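Local atomic coordinates of CEP104 (Gallus gallus, PDB entry 5JO8), a protein that is a centriolar protein whose TOG domain, an array of paired helices, probably binds tubulin or microtubules. Residues A259-R262 and L266-T269; S141-S146 and A190-E195. All coordinates share one frame; numbering follows the deposited sequence. Where two conformers were deposited one is given.

Contact 1: residues A259-R262 and L266-T269; sequences ASIR and LYKT
One face of the Tyr267 phenol ring is covered by Ile261, whose CD1 sits 3.6 Å above the ring plane and is displaced from the ring centre toward the rim, on the side of CD1 of the tyrosine. This is a CH-pi contact, with Ile261 CD1 4.0 Å from the ring centroid and 25° off the normal. It joins the connection after helix 247-253 to the first turn of helix 265-276 in the all-helical TOG domain. Residues 259-262 have helical backbone angles but lack the regular bonding of a helix. In Ile261, CG1 roughly anti to the backbone N (chi1 -156°) and an extended chi2 bring CG1 to the CG end of the ring, 3.8 Å from Tyr267 CG, and CD1 over its face. Pro255 touches both side chains and adds to this apolar cluster at the surface.

Beside it, Arg262 and Lys268 cross at about a right angle. Their closest approach is Arg262 O to Lys268 CB at 3.8 Å; Arg262 CG lies 4.0 Å from Lys268 CA, while Lys268 CG approaches the guanidinium obliquely. Arg262 NH1 and Lys268 NZ are 4.8 Å apart, and the carboxylate of Asp272 probably balances part of their combined charge through a salt bridge to Arg262 NH1 and a long, weak ion pair with Lys268 NZ. Asp257 holds the other part of the guanidinium through NE. A water also joins the pair, accepting from Arg262 NH1 at 3.0 Å and from Lys268 NZ at 3.1 Å.

Contact 2: residues S141-S146 and A190-E195; sequences SRTGDS and AMSRVE
A type I beta turn from Arg142 to Asp145, at the C-terminal end of helix 125-142, meets helix 187-204 here, joining two helices of the TOG-domain array. Contact is confined to Thr143 in the turn and Ser192 on the helix, both buried. Ser192 OG donates a hydrogen bond of 2.6 Å to Thr143 O. The C=O...OG angle is 136° and the hydroxyl is tilted 26° from the carbonyl plane. The side chains also touch beside this bond: Thr143 CB and Ser192 CB are 3.5 Å apart, a tight carbon pair, and Thr143 OG1 lies 3.4 Å from Ser192 CB. That OG1 occupies the position between the backbone N and the carbonyl carbon (chi1 73°), and it is hydrogen-bonded to Leu140 O.

Within the turn, Asp145 N bonds to Arg142 O, and a salt bridge runs from Arg142 NH2 to Asp145 OD1, 3.6 Å away in the plane of the guanidinium at its edge. Arg142 also gives NH1 to Ile95 O and Asp97 O and makes a cation-pi contact with Phe103, tying the turn to the preceding part of the array. Ser192 OG is also hydrogen-bonded to His188 O, one turn earlier in its own helix. The single hydroxyl proton thus has two carbonyl acceptors, which must share it or compete for it, at a point of tight approach between the turn and the helix.

In the fold
The centre of contact 2 lies near the middle of the elongated helical array, about 10 Å from the centre of the chain, whereas the centre of contact 1 is about 34 Å from it, close to the C-terminus. The centres of the two contacts are about 29 Å apart and their nearest atoms about 12 Å, without touching. Along the chain they follow in series, contact 2 closing before contact 1 opens. Helix 229-245 is a shared neighbour: Met191 and Val194 of 190-195 pack on it, as does Leu266 of 266-269. The segments of contact 2 are 44 residues apart at their closest ends, while those of contact 1 are only four positions apart.

Contact 1: residues A259-R262 and L266-T269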
loop_
_atom_site.group_PDB
_atom_site.type_symbol
_atom_site.label_atom_id
_atom_site.label_comp_id
_atom_site.label_asym_id
_atom_site.label_seq_id
_atom_site.Cartn_x
_atom_site.Cartn_y
_atom_site.Cartn_z
ATOM N N ALA A 259 -25.668 -11.225 -28.699
ATOM C CA ALA A 259 -24.911 -12.172 -29.495
ATOM C C ALA A 259 -23.547 -11.631 -29.912
ATOM O O ALA A 259 -22.555 -12.362 -29.905
ATOM C CB ALA A 259 -25.715 -12.580 -30.726
ATOM N N SER A 260 -23.502 -10.348 -30.274
ATOM C CA SER A 260 -22.276 -9.767 -30.804
ATOM C C SER A 260 -21.185 -9.719 -29.736
ATOM O O SER A 260 -20.028 -10.070 -29.988
ATOM C CB SER A 260 -22.546 -8.364 -31.355
ATOM O OG SER A 260 -21.351 -7.758 -31.822
ATOM N N ILE A 261 -21.562 -9.313 -28.535
ATOM C CA ILE A 261 -20.576 -9.151 -27.473
ATOM C C ILE A 261 -20.047 -10.496 -26.983
ATOM O O ILE A 261 -18.926 -10.581 -26.485
ATOM C CB ILE A 261 -21.100 -8.268 -26.321
ATOM C CG1 ILE A 261 -19.926 -7.633 -25.572
ATOM C CG2 ILE A 261 -21.986 -9.075 -25.366
ATOM C CD1 ILE A 261 -20.353 -6.763 -24.420
ATOM N N ARG A 262 -20.849 -11.547 -27.140
ATOM C CA ARG A 262 -20.438 -12.889 -26.732
ATOM C C ARG A 262 -19.379 -13.492 -27.650
ATOM O O ARG A 262 -18.817 -14.543 -27.345
ATOM C CB ARG A 262 -21.649 -13.814 -26.629
ATOM C CG ARG A 262 -22.436 -13.624 -25.350
ATOM C CD ARG A 262 -23.873 -14.113 -25.469
ATOM N NE ARG A 262 -24.552 -14.030 -24.177
ATOM C CZ ARG A 262 -24.504 -14.983 -23.254
ATOM N NH1 ARG A 262 -23.817 -16.099 -23.495
ATOM N NH2 ARG A 262 -25.138 -14.827 -22.096
ATOM N N LEU A 266 -14.597 -13.273 -22.835
ATOM C CA LEU A 266 -14.787 -12.730 -21.493
ATOM C C LEU A 266 -16.252 -12.481 -21.169
ATOM O O LEU A 266 -16.723 -12.840 -20.092
ATOM C CB LEU A 266 -14.001 -11.427 -21.321
ATOM C CG LEU A 266 -12.554 -11.532 -20.844
ATOM C CD1 LEU A 266 -11.891 -10.166 -20.888
ATOM C CD2 LEU A 266 -12.497 -12.115 -19.438
ATOM N N TYR A 267 -16.969 -11.863 -22.108
ATOM C CA TYR A 267 -18.365 -11.495 -21.877
ATOM C C TYR A 267 -19.301 -12.695 -21.906
ATOM O O TYR A 267 -20.269 -12.759 -21.143
ATOM C CB TYR A 267 -18.805 -10.387 -22.842
ATOM C CG TYR A 267 -17.994 -9.136 -22.613
ATOM C CD1 TYR A 267 -18.419 -8.168 -21.720
ATOM C CD2 TYR A 267 -16.770 -8.956 -23.242
ATOM C CE1 TYR A 267 -17.658 -7.032 -21.485
ATOM C CE2 TYR A 267 -16.006 -7.833 -23.020
ATOM C CZ TYR A 267 -16.451 -6.871 -22.141
ATOM O OH TYR A 267 -15.679 -5.751 -21.921
ATOM N N LYS A 268 -18.995 -13.661 -22.770
ATOM C CA LYS A 268 -19.669 -14.948 -22.712
ATOM C C LYS A 268 -19.482 -15.545 -21.307
ATOM O O LYS A 268 -20.450 -15.916 -20.649
ATOM C CB LYS A 268 -19.131 -15.880 -23.802
ATOM C CG LYS A 268 -19.808 -17.232 -23.857
ATOM C CD LYS A 268 -19.229 -18.093 -24.971
ATOM C CE LYS A 268 -19.595 -19.556 -24.786
ATOM N NZ LYS A 268 -21.067 -19.779 -24.831
ATOM N N THR A 269 -18.243 -15.587 -20.826
ATOM C CA THR A 269 -17.969 -16.087 -19.478
ATOM C C THR A 269 -18.719 -15.288 -18.404
ATOM O O THR A 269 -19.322 -15.854 -17.493
ATOM C CB THR A 269 -16.454 -16.064 -19.179
ATOM O OG1 THR A 269 -15.766 -16.904 -20.114
ATOM C CG2 THR A 269 -16.172 -16.553 -17.761
HETATM O O HOH W 1 -22.868 -17.504 -25.920
#

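Contact 2: residues S141-S146 and A190-E195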
loop_
_atom_site.group_PDB
_atom_site.type_symbol
_atom_site.label_atom_id
_atom_site.label_comp_id
_atom_site.label_asym_id
_atom_site.label_seq_id
_atom_site.Cartn_x
_atom_site.Cartn_y
_atom_site.Cartn_z
ATOM N N SER A 141 4.601 -0.832 -4.969
ATOM C CA SER A 141 5.657 -1.125 -5.936
ATOM C C SER A 141 6.346 -2.452 -5.645
ATOM O O SER A 141 6.659 -3.197 -6.565
ATOM C CB SER A 141 6.694 0.002 -5.974
ATOM O OG SER A 141 6.189 1.130 -6.660
ATOM N N ARG A 142 6.574 -2.750 -4.370
ATOM C CA ARG A 142 7.275 -3.974 -3.988
ATOM C C ARG A 142 6.423 -5.211 -4.259
ATOM O O ARG A 142 6.950 -6.303 -4.387
ATOM C CB ARG A 142 7.704 -3.958 -2.516
ATOM C CG ARG A 142 8.564 -2.755 -2.105
ATOM C CD ARG A 142 9.730 -2.484 -3.055
ATOM N NE ARG A 142 10.590 -3.651 -3.269
ATOM C CZ ARG A 142 11.562 -4.042 -2.452
ATOM N NH1 ARG A 142 11.817 -3.376 -1.334
ATOM N NH2 ARG A 142 12.284 -5.117 -2.750
ATOM N N THR A 143 5.105 -5.041 -4.345
ATOM C CA THR A 143 4.244 -6.178 -4.705
ATOM C C THR A 143 4.426 -6.574 -6.170
ATOM O O THR A 143 3.860 -7.571 -6.621
ATOM C CB THR A 143 2.743 -5.914 -4.429
ATOM O OG1 THR A 143 2.218 -4.990 -5.387
ATOM C CG2 THR A 143 2.522 -5.403 -3.003
ATOM N N GLY A 144 5.211 -5.794 -6.908
ATOM C CA GLY A 144 5.588 -6.146 -8.269
ATOM C C GLY A 144 6.935 -6.844 -8.377
ATOM O O GLY A 144 7.408 -7.119 -9.482
ATOM N N ASP A 145 7.550 -7.138 -7.231
ATOM C CA ASP A 145 8.864 -7.780 -7.197
ATOM C C ASP A 145 8.874 -9.103 -7.949
ATOM O O ASP A 145 7.875 -9.811 -7.982
ATOM C CB ASP A 145 9.291 -8.041 -5.755
ATOM C CG ASP A 145 10.781 -8.220 -5.620
ATOM O OD1 ASP A 145 11.490 -7.194 -5.556
ATOM O OD2 ASP A 145 11.240 -9.378 -5.581
ATOM N N SER A 146 10.017 -9.456 -8.529
ATOM C CA SER A 146 10.122 -10.711 -9.281
ATOM C C SER A 146 10.141 -11.969 -8.397
ATOM O O SER A 146 9.924 -13.086 -8.887
ATOM C CB SER A 146 11.345 -10.681 -10.202
ATOM O OG SER A 146 12.517 -10.367 -9.474
ATOM N N ALA A 190 0.347 -6.203 -11.520
ATOM C CA ALA A 190 -1.083 -6.228 -11.807
ATOM C C ALA A 190 -1.773 -7.328 -11.025
ATOM O O ALA A 190 -2.849 -7.130 -10.469
ATOM C CB ALA A 190 -1.313 -6.437 -13.297
ATOM N N MET A 191 -1.155 -8.501 -11.002
ATOM C CA MET A 191 -1.698 -9.630 -10.265
ATOM C C MET A 191 -1.840 -9.312 -8.785
ATOM O O MET A 191 -2.863 -9.608 -8.175
ATOM C CB MET A 191 -0.813 -10.861 -10.447
ATOM C CG MET A 191 -1.076 -11.633 -11.725
ATOM S SD MET A 191 -2.780 -12.214 -11.812
ATOM C CE MET A 191 -2.860 -13.273 -10.365
ATOM N N SER A 192 -0.804 -8.713 -8.206
ATOM C CA SER A 192 -0.839 -8.345 -6.801
ATOM C C SER A 192 -1.955 -7.361 -6.529
ATOM O O SER A 192 -2.640 -7.457 -5.516
ATOM C CB SER A 192 0.487 -7.719 -6.386
ATOM O OG SER A 192 1.517 -8.696 -6.334
ATOM N N ARG A 193 -2.147 -6.433 -7.454
ATOM C CA ARG A 193 -3.187 -5.432 -7.263
ATOM C C ARG A 193 -4.582 -6.041 -7.306
ATOM O O ARG A 193 -5.398 -5.770 -6.431
ATOM C CB ARG A 193 -3.071 -4.285 -8.264
ATOM C CG ARG A 193 -3.984 -3.118 -7.905
ATOM C CD ARG A 193 -3.204 -1.924 -7.334
ATOM N NE ARG A 193 -2.685 -1.103 -8.425
ATOM C CZ ARG A 193 -3.429 -0.295 -9.173
ATOM N NH1 ARG A 193 -4.732 -0.189 -8.949
ATOM N NH2 ARG A 193 -2.872 0.399 -10.156
ATOM N N VAL A 194 -4.877 -6.878 -8.303
ATOM C CA VAL A 194 -6.212 -7.470 -8.344
ATOM C C VAL A 194 -6.457 -8.393 -7.155
ATOM O O VAL A 194 -7.568 -8.455 -6.626
ATOM C CB VAL A 194 -6.533 -8.141 -9.691
ATOM C CG1 VAL A 194 -6.637 -7.090 -10.772
ATOM C CG2 VAL A 194 -5.471 -9.182 -10.062
ATOM N N GLU A 195 -5.418 -9.103 -6.720
ATOM C CA GLU A 195 -5.574 -10.002 -5.596
ATOM C C GLU A 195 -5.803 -9.236 -4.293
ATOM O O GLU A 195 -6.582 -9.677 -3.447
ATOM C CB GLU A 195 -4.356 -10.922 -5.468
ATOM C CG GLU A 195 -4.225 -11.930 -6.578
ATOM C CD GLU A 195 -2.945 -12.733 -6.454
ATOM O OE1 GLU A 195 -1.959 -12.212 -5.883
ATOM O OE2 GLU A 195 -2.929 -13.885 -6.921
#